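Local coordinates for putative peptidase M23 (Pseudomonas aeruginosa PAO1, PDB 2HSI), which binds a zinc ion and is probably a metalloendopeptidase of the M23 family, although its function has not been established, at residues Asp155-Gly160 with Met260-Ser265; Ser181-Ala186 with Asp272-Ile277; Ile193-Ala198 with Gly244-Val249; Lys212-Asp217 with Ser224-Leu229. All blocks are in the same frame, centred on the assembly; numbering follows the deposited sequence. Where two conformers were deposited one is given.

Interaction 1. Residues Asp155-Gly160 with Met260-Ser265; sequences DKPVDG and MHWNVS. With ZN (zinc ion), chain C.
Pro-157 lies across one face of the Trp-262 indole, joining the loop after helix 127-141 to the side of strand 260-266 that carries Met-260 and Trp-262, in the antiparallel sheet that holds part of the zinc site. The ring of Pro-157 is the bump: its CD stands 3.9 Å from the centroid of the six-membered ring of Trp-262 and 25° off the ring normal, a CH-pi contact made over the face. The side chains of Pro-157 and Trp-262 cross at about a right angle. On the opposite face of the indole lies Val-264 CG2, so the ring is held between a proline from the loop and a valine of its own strand. The indole reaches the loop because CG of Trp-262 is anti to the backbone N (chi1 176°).

Met-260 fills the neighbouring hollow, beside Pro-157 and Val-158. Its chain bends at chi2, and its CE comes within 3.7 Å of Pro-157 CG. Val-158 and Met-260 reach toward each other, and Val-158 CG2 rests 3.9 Å from Met-260 CG. No hydrogen bond links the two segments; the polar edge of the indole, NE1, is satisfied by Ser-224 OG.

The alternation of the strand sends Met-260 and Trp-262 to the loop, whereas His-261 turns to the zinc, which Asp-184, His-180 and His-259 also bind. His-261 ND1 is 2.1 Å from the zinc, and on the far side of the ring its NE2 donates to Asn-263 OD1 at 2.8 Å, with the partner 22° out of the imidazole plane.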
loop_
_atom_site.group_PDB
_atom_site.type_symbol
_atom_site.label_atom_id
_atom_site.label_comp_id
_atom_site.label_asym_id
_atom_site.label_seq_id
_atom_site.Cartn_x
_atom_site.Cartn_y
_atom_site.Cartn_z
ATOM N N ASP A 155 2.840 -10.086 5.681
ATOM C CA ASP A 155 4.132 -10.675 5.980
ATOM C C ASP A 155 5.213 -9.690 5.598
ATOM O O ASP A 155 5.043 -8.911 4.662
ATOM C CB ASP A 155 4.359 -11.953 5.180
ATOM C CG ASP A 155 3.411 -13.065 5.553
ATOM O OD1 ASP A 155 2.835 -13.045 6.662
ATOM O OD2 ASP A 155 3.256 -13.978 4.722
ATOM N N LYS A 156 6.324 -9.731 6.326
ATOM C CA LYS A 156 7.549 -9.080 5.886
ATOM C C LYS A 156 7.931 -9.676 4.529
ATOM O O LYS A 156 7.897 -10.896 4.360
ATOM C CB LYS A 156 8.676 -9.304 6.892
ATOM C CG LYS A 156 8.519 -8.537 8.187
ATOM C CD LYS A 156 9.536 -8.989 9.219
ATOM C CE LYS A 156 10.943 -8.615 8.801
ATOM N NZ LYS A 156 11.949 -9.083 9.790
ATOM N N PRO A 157 8.240 -8.814 3.546
ATOM C CA PRO A 157 8.632 -9.286 2.219
ATOM C C PRO A 157 10.032 -9.898 2.149
ATOM O O PRO A 157 10.326 -10.633 1.206
ATOM C CB PRO A 157 8.537 -8.036 1.350
ATOM C CG PRO A 157 8.628 -6.903 2.280
ATOM C CD PRO A 157 8.212 -7.346 3.635
ATOM N N VAL A 158 10.878 -9.603 3.137
ATOM C CA VAL A 158 12.188 -10.256 3.268
ATOM C C VAL A 158 12.454 -10.651 4.719
ATOM O O VAL A 158 12.002 -9.963 5.644
ATOM C CB VAL A 158 13.352 -9.358 2.764
ATOM C CG1 VAL A 158 13.371 -9.274 1.241
ATOM C CG2 VAL A 158 13.263 -7.978 3.351
ATOM N N ASP A 159 13.174 -11.755 4.915
ATOM C CA ASP A 159 13.562 -12.201 6.250
ATOM C C ASP A 159 14.839 -11.484 6.697
ATOM O O ASP A 159 15.945 -12.016 6.567
ATOM C CB ASP A 159 13.744 -13.727 6.287
ATOM C CG ASP A 159 12.485 -14.486 5.873
ATOM O OD1 ASP A 159 11.367 -14.059 6.239
ATOM O OD2 ASP A 159 12.619 -15.523 5.187
ATOM N N GLY A 160 14.674 -10.269 7.209
ATOM C CA GLY A 160 15.792 -9.451 7.653
ATOM C C GLY A 160 15.315 -8.277 8.484
ATOM O O GLY A 160 14.120 -7.965 8.485
ATOM N N MET A 260 16.691 -2.504 -0.399
ATOM C CA MET A 260 15.379 -3.125 -0.308
ATOM C C MET A 260 14.342 -2.087 0.158
ATOM O O MET A 260 14.298 -1.726 1.330
ATOM C CB MET A 260 15.469 -4.314 0.653
ATOM C CG MET A 260 14.153 -4.960 1.053
ATOM S SD MET A 260 13.138 -5.450 -0.332
ATOM C CE MET A 260 11.533 -5.483 0.469
ATOM N N HIS A 261 13.541 -1.586 -0.779
ATOM C CA HIS A 261 12.523 -0.577 -0.477
ATOM C C HIS A 261 11.119 -1.114 -0.749
ATOM O O HIS A 261 10.838 -1.618 -1.840
ATOM C CB HIS A 261 12.770 0.719 -1.268
ATOM C CG HIS A 261 11.810 1.827 -0.940
ATOM N ND1 HIS A 261 12.104 2.830 -0.042
ATOM C CD2 HIS A 261 10.565 2.095 -1.400
ATOM C CE1 HIS A 261 11.080 3.661 0.044
ATOM N NE2 HIS A 261 10.131 3.234 -0.769
ATOM N N TRP A 262 10.249 -0.965 0.247
ATOM C CA TRP A 262 8.855 -1.417 0.186
ATOM C C TRP A 262 7.896 -0.262 0.479
ATOM O O TRP A 262 7.961 0.349 1.556
ATOM C CB TRP A 262 8.653 -2.563 1.186
ATOM C CG TRP A 262 7.233 -3.116 1.331
ATOM C CD1 TRP A 262 6.268 -3.193 0.365
ATOM C CD2 TRP A 262 6.662 -3.700 2.509
ATOM N NE1 TRP A 262 5.137 -3.787 0.870
ATOM C CE2 TRP A 262 5.352 -4.105 2.184
ATOM C CE3 TRP A 262 7.134 -3.917 3.813
ATOM C CZ2 TRP A 262 4.497 -4.710 3.116
ATOM C CZ3 TRP A 262 6.284 -4.515 4.742
ATOM C CH2 TRP A 262 4.977 -4.904 4.384
ATOM N N ASN A 263 7.032 0.047 -0.491
ATOM C CA ASN A 263 5.922 0.993 -0.298
ATOM C C ASN A 263 4.625 0.249 -0.097
ATOM O O ASN A 263 4.404 -0.767 -0.749
ATOM C CB ASN A 263 5.747 1.901 -1.521
ATOM C CG ASN A 263 6.860 2.913 -1.667
ATOM O OD1 ASN A 263 7.377 3.427 -0.679
ATOM N ND2 ASN A 263 7.232 3.210 -2.905
ATOM N N VAL A 264 3.771 0.761 0.793
ATOM C CA VAL A 264 2.385 0.292 0.910
ATOM C C VAL A 264 1.465 1.480 0.679
ATOM O O VAL A 264 1.642 2.536 1.286
ATOM C CB VAL A 264 2.073 -0.360 2.280
ATOM C CG1 VAL A 264 0.557 -0.627 2.433
ATOM C CG2 VAL A 264 2.837 -1.662 2.446
ATOM N N SER A 265 0.497 1.304 -0.213
ATOM C CA SER A 265 -0.456 2.345 -0.529
ATOM C C SER A 265 -1.880 1.873 -0.229
ATOM O O SER A 265 -2.208 0.693 -0.381
ATOM C CB SER A 265 -0.306 2.759 -1.990
ATOM O OG SER A 265 -1.080 3.904 -2.334
HETATM ZN ZN ZN C . 13.865 3.081 1.094
#

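Interaction 2. Residues Ser181-Ala186 with Asp272-Ile277; sequences SGLDFA and DPAIFI. With ZN (zinc ion), chain C.
Gly-182 opens the contact: its carbonyl carbon C lies 4.3 Å from Pro-273 CD, so the backbone itself meets the proline ring, glycine having no side chain. Leu-183, the next residue, carries most of the contact. Its CB sits 3.8 Å from Pro-273 CG, and the two side chains slide past each other in opposite directions. With CG of Leu-183 anti to the backbone N (chi1 173°), the branch extends beyond the proline, and CD2 continues to the helix, 4.0 Å from Ala-274 N and 4.1 Å from Ile-277 CD1. The leucine thus touches residues about one turn apart on helix 273-277, whose axis makes an angle of 68° with that of strand 183-185.

Asp-184 turns the other way, as alternation in a strand requires, and its OD1 binds the zinc at 2.0 Å; His-180, His-259 and His-261 supply the other protein ligands. The Phe-185 ring packs on Val-158 and Trp-262.

At the start of the helix, Asp-272 is the N-cap. Its OD1 accepts from Ala-274 N at 3.0 Å, the donor standing 60° out of the carboxylate plane.

Between the segments the contact is apolar, without a hydrogen bond, consistent with the short, weakly bonded helix resting on Leu-183 by apolar contact. The polar bonds lie within each element or with its other neighbours: the Asp-272 cap on the helix, and the backbone bonds of Leu-183 to Trp-262 and Phe-185 to Met-260 on the strand.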
loop_
_atom_site.group_PDB
_atom_site.type_symbol
_atom_site.label_atom_id
_atom_site.label_comp_id
_atom_site.label_asym_id
_atom_site.label_seq_id
_atom_site.Cartn_x
_atom_site.Cartn_y
_atom_site.Cartn_z
ATOM N N SER A 181 9.240 7.555 1.598
ATOM C CA SER A 181 7.838 7.166 1.406
ATOM C C SER A 181 7.534 5.681 1.646
ATOM O O SER A 181 6.406 5.229 1.397
ATOM C CB SER A 181 7.358 7.592 0.013
ATOM O OG SER A 181 8.162 7.012 -1.001
ATOM N N GLY A 182 8.529 4.935 2.132
ATOM C CA GLY A 182 8.354 3.513 2.453
ATOM C C GLY A 182 9.233 3.008 3.581
ATOM O O GLY A 182 9.746 3.793 4.374
ATOM N N LEU A 183 9.405 1.689 3.637
ATOM C CA LEU A 183 10.188 1.026 4.677
ATOM C C LEU A 183 11.376 0.258 4.088
ATOM O O LEU A 183 11.222 -0.501 3.131
ATOM C CB LEU A 183 9.286 0.086 5.492
ATOM C CG LEU A 183 9.872 -0.852 6.554
ATOM C CD1 LEU A 183 10.527 -0.080 7.702
ATOM C CD2 LEU A 183 8.786 -1.798 7.070
ATOM N N ASP A 184 12.559 0.462 4.667
ATOM C CA ASP A 184 13.760 -0.260 4.235
ATOM C C ASP A 184 14.048 -1.476 5.096
ATOM O O ASP A 184 13.672 -1.522 6.271
ATOM C CB ASP A 184 14.987 0.650 4.243
ATOM C CG ASP A 184 15.097 1.496 3.008
ATOM O OD1 ASP A 184 14.188 1.437 2.147
ATOM O OD2 ASP A 184 16.092 2.240 2.896
ATOM N N PHE A 185 14.723 -2.453 4.494
ATOM C CA PHE A 185 15.226 -3.619 5.204
ATOM C C PHE A 185 16.712 -3.780 4.907
ATOM O O PHE A 185 17.144 -3.623 3.758
ATOM C CB PHE A 185 14.482 -4.888 4.792
ATOM C CG PHE A 185 13.021 -4.891 5.156
ATOM C CD1 PHE A 185 12.592 -5.463 6.348
ATOM C CD2 PHE A 185 12.070 -4.336 4.296
ATOM C CE1 PHE A 185 11.238 -5.472 6.693
ATOM C CE2 PHE A 185 10.716 -4.339 4.631
ATOM C CZ PHE A 185 10.299 -4.907 5.834
ATOM N N ALA A 186 17.482 -4.073 5.954
ATOM C CA ALA A 186 18.911 -4.345 5.831
ATOM C C ALA A 186 19.130 -5.795 5.403
ATOM O O ALA A 186 19.251 -6.696 6.240
ATOM C CB ALA A 186 19.628 -4.046 7.143
ATOM N N ASP A 272 2.750 3.876 6.302
ATOM C CA ASP A 272 3.829 3.174 6.984
ATOM C C ASP A 272 3.632 1.660 6.936
ATOM O O ASP A 272 2.726 1.124 7.591
ATOM C CB ASP A 272 3.900 3.661 8.438
ATOM C CG ASP A 272 5.099 3.119 9.200
ATOM O OD1 ASP A 272 5.919 2.357 8.643
ATOM O OD2 ASP A 272 5.222 3.477 10.389
ATOM N N PRO A 273 4.493 0.958 6.177
ATOM C CA PRO A 273 4.368 -0.491 6.069
ATOM C C PRO A 273 4.545 -1.223 7.401
ATOM O O PRO A 273 4.044 -2.335 7.537
ATOM C CB PRO A 273 5.495 -0.859 5.093
ATOM C CG PRO A 273 5.703 0.391 4.304
ATOM C CD PRO A 273 5.614 1.447 5.357
ATOM N N ALA A 274 5.217 -0.589 8.370
ATOM C CA ALA A 274 5.420 -1.170 9.707
ATOM C C ALA A 274 4.103 -1.434 10.460
ATOM O O ALA A 274 4.024 -2.366 11.243
ATOM C CB ALA A 274 6.361 -0.308 10.549
ATOM N N ILE A 275 3.081 -0.619 10.194
ATOM C CA ILE A 275 1.734 -0.806 10.769
ATOM C C ILE A 275 1.189 -2.207 10.445
ATOM O O ILE A 275 0.688 -2.919 11.322
ATOM C CB ILE A 275 0.764 0.304 10.258
ATOM C CG1 ILE A 275 1.205 1.681 10.772
ATOM C CG2 ILE A 275 -0.719 0.014 10.636
ATOM C CD1 ILE A 275 0.482 2.836 10.129
ATOM N N PHE A 276 1.360 -2.612 9.188
ATOM C CA PHE A 276 0.820 -3.864 8.668
ATOM C C PHE A 276 1.569 -5.117 9.120
ATOM O O PHE A 276 1.018 -6.215 9.081
ATOM C CB PHE A 276 0.770 -3.798 7.137
ATOM C CG PHE A 276 -0.103 -2.695 6.620
ATOM C CD1 PHE A 276 -1.453 -2.924 6.374
ATOM C CD2 PHE A 276 0.416 -1.421 6.412
ATOM C CE1 PHE A 276 -2.271 -1.906 5.916
ATOM C CE2 PHE A 276 -0.398 -0.400 5.965
ATOM C CZ PHE A 276 -1.743 -0.645 5.711
ATOM N N ILE A 277 2.823 -4.957 9.526
ATOM C CA ILE A 277 3.612 -6.096 10.007
ATOM C C ILE A 277 3.645 -6.153 11.543
ATOM O O ILE A 277 4.218 -7.073 12.126
ATOM C CB ILE A 277 5.052 -6.131 9.378
ATOM C CG1 ILE A 277 5.873 -4.899 9.783
ATOM C CG2 ILE A 277 4.971 -6.277 7.838
ATOM C CD1 ILE A 277 7.312 -4.898 9.263
HETATM ZN ZN ZN C . 13.865 3.081 1.094
#

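Interaction 3. Residues Ile193-Ala198 with Gly244-Val249; sequences IKAPAA and GVLGKV
An antiparallel pairing of strands 192-194 and 245-248, within a small three-stranded sheet of the M23 peptidase domain, sets Lys-194 opposite Val-245 as a non-hydrogen-bonded pair. Three backbone bonds join the segments. Ile-193 N donates to Gly-247 O at 2.8 Å, Leu-246 N to Ile-193 O at 2.7 Å, and Ala-195 N to Gly-244 O at 2.8 Å. The second is the most direct at its acceptor, with a C=O...N angle of 171°. The same carbonyl of Ile-193 also receives a CA-H...O contact from Val-245 CA at 3.5 Å.

Ile-193 points to one face of the sheet, Lys-194 and Val-245 to the other. The side chains of Ile-193 and Val-249 cross at about a right angle, with CG1 of Ile-193 3.8 Å from CG2 of Val-249; chi1 of -61° sets CG1 of Ile-193 anti to the carbonyl carbon and turns it toward that methyl. Leu-246 reaches Ala-195, its CD2 4.3 Å from Ala-195 CB. Lys-194 stands beside Val-245, but its chain bends at chi3 (-80°) and its NZ forms a salt bridge with Asp-159.

Strand 231-232 borders strand 245-248 on its other side. The side chains also reach the larger sheet: Ile-193 packs on Phe-226 and Leu-229 of strand 222-229, Leu-246 touches Val-216 of strand 213-219, and Val-249 meets Met-260 of strand 260-266.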
loop_
_atom_site.group_PDB
_atom_site.type_symbol
_atom_site.label_atom_id
_atom_site.label_comp_id
_atom_site.label_asym_id
_atom_site.label_seq_id
_atom_site.Cartn_x
_atom_site.Cartn_y
_atom_site.Cartn_z
ATOM N N ILE A 193 12.468 -11.597 -2.565
ATOM C CA ILE A 193 11.394 -10.725 -2.083
ATOM C C ILE A 193 10.072 -11.444 -2.279
ATOM O O ILE A 193 9.742 -11.843 -3.395
ATOM C CB ILE A 193 11.377 -9.353 -2.821
ATOM C CG1 ILE A 193 12.699 -8.609 -2.592
ATOM C CG2 ILE A 193 10.208 -8.479 -2.338
ATOM C CD1 ILE A 193 12.885 -7.380 -3.480
ATOM N N LYS A 194 9.330 -11.608 -1.188
ATOM C CA LYS A 194 8.074 -12.352 -1.213
ATOM C C LYS A 194 6.849 -11.444 -1.093
ATOM O O LYS A 194 6.897 -10.430 -0.404
ATOM C CB LYS A 194 8.081 -13.451 -0.151
ATOM C CG LYS A 194 9.105 -14.564 -0.427
ATOM C CD LYS A 194 9.561 -15.252 0.849
ATOM C CE LYS A 194 10.614 -14.424 1.581
ATOM N NZ LYS A 194 11.027 -15.042 2.870
ATOM N N ALA A 195 5.773 -11.800 -1.800
ATOM C CA ALA A 195 4.503 -11.057 -1.730
ATOM C C ALA A 195 3.971 -11.050 -0.296
ATOM O O ALA A 195 3.776 -12.114 0.299
ATOM C CB ALA A 195 3.483 -11.657 -2.671
ATOM N N PRO A 196 3.774 -9.850 0.278
ATOM C CA PRO A 196 3.248 -9.697 1.651
ATOM C C PRO A 196 1.808 -10.198 1.817
ATOM O O PRO A 196 1.412 -10.574 2.930
ATOM C CB PRO A 196 3.304 -8.174 1.880
ATOM C CG PRO A 196 4.287 -7.658 0.883
ATOM C CD PRO A 196 4.093 -8.541 -0.326
ATOM N N ALA A 197 1.047 -10.162 0.721
ATOM C CA ALA A 197 -0.298 -10.739 0.598
ATOM C C ALA A 197 -0.448 -11.170 -0.845
ATOM O O ALA A 197 0.369 -10.785 -1.687
ATOM C CB ALA A 197 -1.372 -9.694 0.931
ATOM N N ALA A 198 -1.510 -11.914 -1.158
ATOM C CA ALA A 198 -1.783 -12.286 -2.556
ATOM C C ALA A 198 -2.119 -11.049 -3.377
ATOM O O ALA A 198 -2.529 -10.025 -2.835
ATOM C CB ALA A 198 -2.912 -13.304 -2.651
ATOM N N GLY A 244 4.613 -15.630 -2.501
ATOM C CA GLY A 244 5.150 -15.862 -3.848
ATOM C C GLY A 244 6.367 -14.990 -4.077
ATOM O O GLY A 244 6.370 -13.826 -3.675
ATOM N N VAL A 245 7.409 -15.556 -4.692
ATOM C CA VAL A 245 8.650 -14.807 -4.960
ATOM C C VAL A 245 8.449 -13.808 -6.103
ATOM O O VAL A 245 8.135 -14.187 -7.234
ATOM C CB VAL A 245 9.864 -15.743 -5.255
ATOM C CG1 VAL A 245 11.123 -14.926 -5.553
ATOM C CG2 VAL A 245 10.118 -16.708 -4.089
ATOM N N LEU A 246 8.619 -12.527 -5.794
ATOM C CA LEU A 246 8.480 -11.463 -6.797
ATOM C C LEU A 246 9.772 -11.233 -7.574
ATOM O O LEU A 246 9.745 -10.907 -8.762
ATOM C CB LEU A 246 8.044 -10.155 -6.115
ATOM C CG LEU A 246 6.713 -10.251 -5.359
ATOM C CD1 LEU A 246 6.424 -8.942 -4.634
ATOM C CD2 LEU A 246 5.565 -10.627 -6.302
ATOM N N GLY A 247 10.895 -11.406 -6.885
ATOM C CA GLY A 247 12.205 -11.124 -7.444
ATOM C C GLY A 247 13.251 -11.066 -6.357
ATOM O O GLY A 247 13.052 -11.618 -5.275
ATOM N N LYS A 248 14.364 -10.396 -6.645
ATOM C CA LYS A 248 15.536 -10.394 -5.779
ATOM C C LYS A 248 15.987 -8.959 -5.469
ATOM O O LYS A 248 15.925 -8.086 -6.342
ATOM C CB LYS A 248 16.687 -11.178 -6.451
ATOM C CG LYS A 248 16.803 -12.696 -6.145
ATOM C CD LYS A 248 15.539 -13.509 -6.395
ATOM C CE LYS A 248 15.819 -14.974 -6.696
ATOM N NZ LYS A 248 16.085 -15.185 -8.151
ATOM N N VAL A 249 16.436 -8.727 -4.234
ATOM C CA VAL A 249 16.979 -7.423 -3.793
ATOM C C VAL A 249 18.171 -6.966 -4.660
ATOM O O VAL A 249 18.985 -7.784 -5.086
ATOM C CB VAL A 249 17.370 -7.453 -2.272
ATOM C CG1 VAL A 249 18.093 -6.173 -1.822
ATOM C CG2 VAL A 249 16.139 -7.652 -1.407
#

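Interaction 4. Residues Lys212-Asp217 with Ser224-Leu229; sequences KTVFVD and SMFCHL
CG of Met-225 anti to the backbone N (chi1 177°) and CG of Phe-215 anti to the carbonyl carbon (chi1 -75°) bring the side chains of this non-hydrogen-bonded pair together on one face of the sheet. The methionine CG comes over one face of the phenyl ring, 3.7 Å from its centroid, a CH-pi contact. The side chain then bends at chi2, so the Met-225 sulfur stands only obliquely to that ring, a Met-aromatic contact with SD 5.3 Å from the centroid. Its CE goes on to Thr-213 CG2 at 3.8 Å.

On the other face of the sheet, Val-214 CG1 touches both Phe-226 CB and Leu-229 CD2, each 3.9 Å away. The valine and the leucine cross at about a right angle. Lys-212 runs its aliphatic chain beside the Leu-229 carbonyl, and its NZ pairs with Asp-206.

Backbone bonds hold the register. Val-214 and Phe-226 bond in both directions, with Val-214 N to Phe-226 O at 2.8 Å, and Val-216 and Ser-224 do likewise. At the end, Leu-229 N reaches Lys-212 O at 3.0 Å.

Helix 127-141 covers the Phe-215 and Met-225 face, while His-228 ND1 bonds to Thr-252 O and its ring meets that of the zinc ligand His-259. With strand axes 169° apart and residues paired in this register, the arrangement is a beta hairpin of the antiparallel M23 sheet, its far end beside the metal site.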
loop_
_atom_site.group_PDB
_atom_site.type_symbol
_atom_site.label_atom_id
_atom_site.label_comp_id
_atom_site.label_asym_id
_atom_site.label_seq_id
_atom_site.Cartn_x
_atom_site.Cartn_y
_atom_site.Cartn_z
ATOM N N LYS A 212 14.547 -1.306 -11.097
ATOM C CA LYS A 212 13.582 -2.375 -11.365
ATOM C C LYS A 212 12.492 -2.341 -10.301
ATOM O O LYS A 212 12.760 -2.476 -9.107
ATOM C CB LYS A 212 14.236 -3.759 -11.453
ATOM C CG LYS A 212 15.285 -3.887 -12.563
ATOM C CD LYS A 212 15.659 -5.337 -12.800
ATOM C CE LYS A 212 17.006 -5.436 -13.505
ATOM N NZ LYS A 212 17.084 -4.612 -14.740
ATOM N N THR A 213 11.270 -2.114 -10.762
ATOM C CA THR A 213 10.160 -1.782 -9.879
ATOM C C THR A 213 9.016 -2.702 -10.199
ATOM O O THR A 213 8.754 -2.952 -11.368
ATOM C CB THR A 213 9.726 -0.304 -10.069
ATOM O OG1 THR A 213 10.845 0.551 -9.825
ATOM C CG2 THR A 213 8.580 0.089 -9.110
ATOM N N VAL A 214 8.363 -3.222 -9.159
ATOM C CA VAL A 214 7.186 -4.063 -9.320
ATOM C C VAL A 214 6.052 -3.614 -8.380
ATOM O O VAL A 214 6.289 -3.345 -7.212
ATOM C CB VAL A 214 7.529 -5.589 -9.163
ATOM C CG1 VAL A 214 8.199 -5.909 -7.809
ATOM C CG2 VAL A 214 6.294 -6.461 -9.402
ATOM N N PHE A 215 4.844 -3.491 -8.923
ATOM C CA PHE A 215 3.647 -3.165 -8.145
ATOM C C PHE A 215 2.731 -4.386 -8.079
ATOM O O PHE A 215 2.408 -4.973 -9.114
ATOM C CB PHE A 215 2.834 -2.057 -8.816
ATOM C CG PHE A 215 3.417 -0.668 -8.696
ATOM C CD1 PHE A 215 2.699 0.328 -8.056
ATOM C CD2 PHE A 215 4.621 -0.331 -9.298
ATOM C CE1 PHE A 215 3.186 1.626 -7.987
ATOM C CE2 PHE A 215 5.120 0.962 -9.213
ATOM C CZ PHE A 215 4.404 1.935 -8.556
ATOM N N VAL A 216 2.296 -4.732 -6.866
ATOM C CA VAL A 216 1.347 -5.823 -6.621
ATOM C C VAL A 216 0.035 -5.290 -6.021
ATOM O O VAL A 216 0.016 -4.692 -4.928
ATOM C CB VAL A 216 1.939 -6.904 -5.681
ATOM C CG1 VAL A 216 0.931 -8.020 -5.439
ATOM C CG2 VAL A 216 3.225 -7.483 -6.256
ATOM N N ASP A 217 -1.050 -5.504 -6.754
ATOM C CA ASP A 217 -2.371 -5.046 -6.334
ATOM C C ASP A 217 -3.042 -6.110 -5.451
ATOM O O ASP A 217 -3.489 -7.134 -5.943
ATOM C CB ASP A 217 -3.203 -4.696 -7.577
ATOM C CG ASP A 217 -4.641 -4.307 -7.260
ATOM O OD1 ASP A 217 -4.916 -3.874 -6.130
ATOM O OD2 ASP A 217 -5.505 -4.426 -8.164
ATOM N N SER A 224 1.178 -3.022 -2.785
ATOM C CA SER A 224 2.608 -3.022 -2.448
ATOM C C SER A 224 3.447 -2.655 -3.668
ATOM O O SER A 224 3.166 -3.091 -4.786
ATOM C CB SER A 224 3.072 -4.379 -1.915
ATOM O OG SER A 224 2.578 -4.616 -0.607
ATOM N N MET A 225 4.474 -1.849 -3.440
ATOM C CA MET A 225 5.448 -1.532 -4.476
ATOM C C MET A 225 6.829 -1.898 -3.950
ATOM O O MET A 225 7.121 -1.700 -2.761
ATOM C CB MET A 225 5.361 -0.051 -4.869
ATOM C CG MET A 225 6.388 0.425 -5.921
ATOM S SD MET A 225 8.018 0.794 -5.220
ATOM C CE MET A 225 8.375 2.360 -6.025
ATOM N N PHE A 226 7.666 -2.447 -4.832
ATOM C CA PHE A 226 9.065 -2.763 -4.513
ATOM C C PHE A 226 9.952 -2.237 -5.609
ATOM O O PHE A 226 9.675 -2.460 -6.779
ATOM C CB PHE A 226 9.274 -4.272 -4.381
ATOM C CG PHE A 226 8.403 -4.904 -3.355
ATOM C CD1 PHE A 226 8.806 -4.951 -2.030
ATOM C CD2 PHE A 226 7.163 -5.421 -3.702
ATOM C CE1 PHE A 226 7.998 -5.514 -1.075
ATOM C CE2 PHE A 226 6.343 -5.983 -2.734
ATOM C CZ PHE A 226 6.764 -6.033 -1.427
ATOM N N CYS A 227 11.032 -1.557 -5.236
ATOM C CA CYS A 227 11.928 -0.980 -6.229
ATOM C C CYS A 227 13.403 -1.281 -5.939
ATOM O O CYS A 227 13.730 -1.876 -4.907
ATOM C CB CYS A 227 11.668 0.513 -6.388
ATOM S SG CYS A 227 11.909 1.464 -4.885
ATOM N N HIS A 228 14.262 -0.879 -6.881
ATOM C CA HIS A 228 15.711 -1.173 -6.896
ATOM C C HIS A 228 16.052 -2.663 -6.994
ATOM O O HIS A 228 17.125 -3.063 -6.584
ATOM C CB HIS A 228 16.454 -0.550 -5.696
ATOM C CG HIS A 228 16.143 0.897 -5.465
ATOM N ND1 HIS A 228 16.512 1.886 -6.347
ATOM C CD2 HIS A 228 15.498 1.519 -4.450
ATOM C CE1 HIS A 228 16.112 3.059 -5.885
ATOM N NE2 HIS A 228 15.493 2.863 -4.734
ATOM N N LEU A 229 15.162 -3.477 -7.551
ATOM C CA LEU A 229 15.392 -4.936 -7.618
ATOM C C LEU A 229 16.536 -5.277 -8.576
ATOM O O LEU A 229 16.761 -4.558 -9.539
ATOM C CB LEU A 229 14.126 -5.682 -8.058
ATOM C CG LEU A 229 13.084 -6.010 -6.977
ATOM C CD1 LEU A 229 12.454 -4.763 -6.414
ATOM C CD2 LEU A 229 11.999 -6.920 -7.522
#

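In the fold
Strand 260-266 ties most of these contacts together: it lies between strand 183-185 of interaction 2 and strand 222-229 of interaction 4, and its Met-260 and Trp-262 side chains make interaction 1. Interactions 1, 2 and 4 are buried, whereas interaction 3 is partly buried, with Val-245 exposed. Chemistry follows place. Interactions 3 and 4 pair strands through backbone hydrogen bonds; interactions 1 and 2 have none across them and rely on apolar side chains, both beside strands that also supply zinc ligands. Phe-226 links interactions 1, 3 and 4, touching Pro-157, Leu-246 and Pro-196. Interactions 2 and 3 do not touch, their nearest atoms being about 6 Å apart.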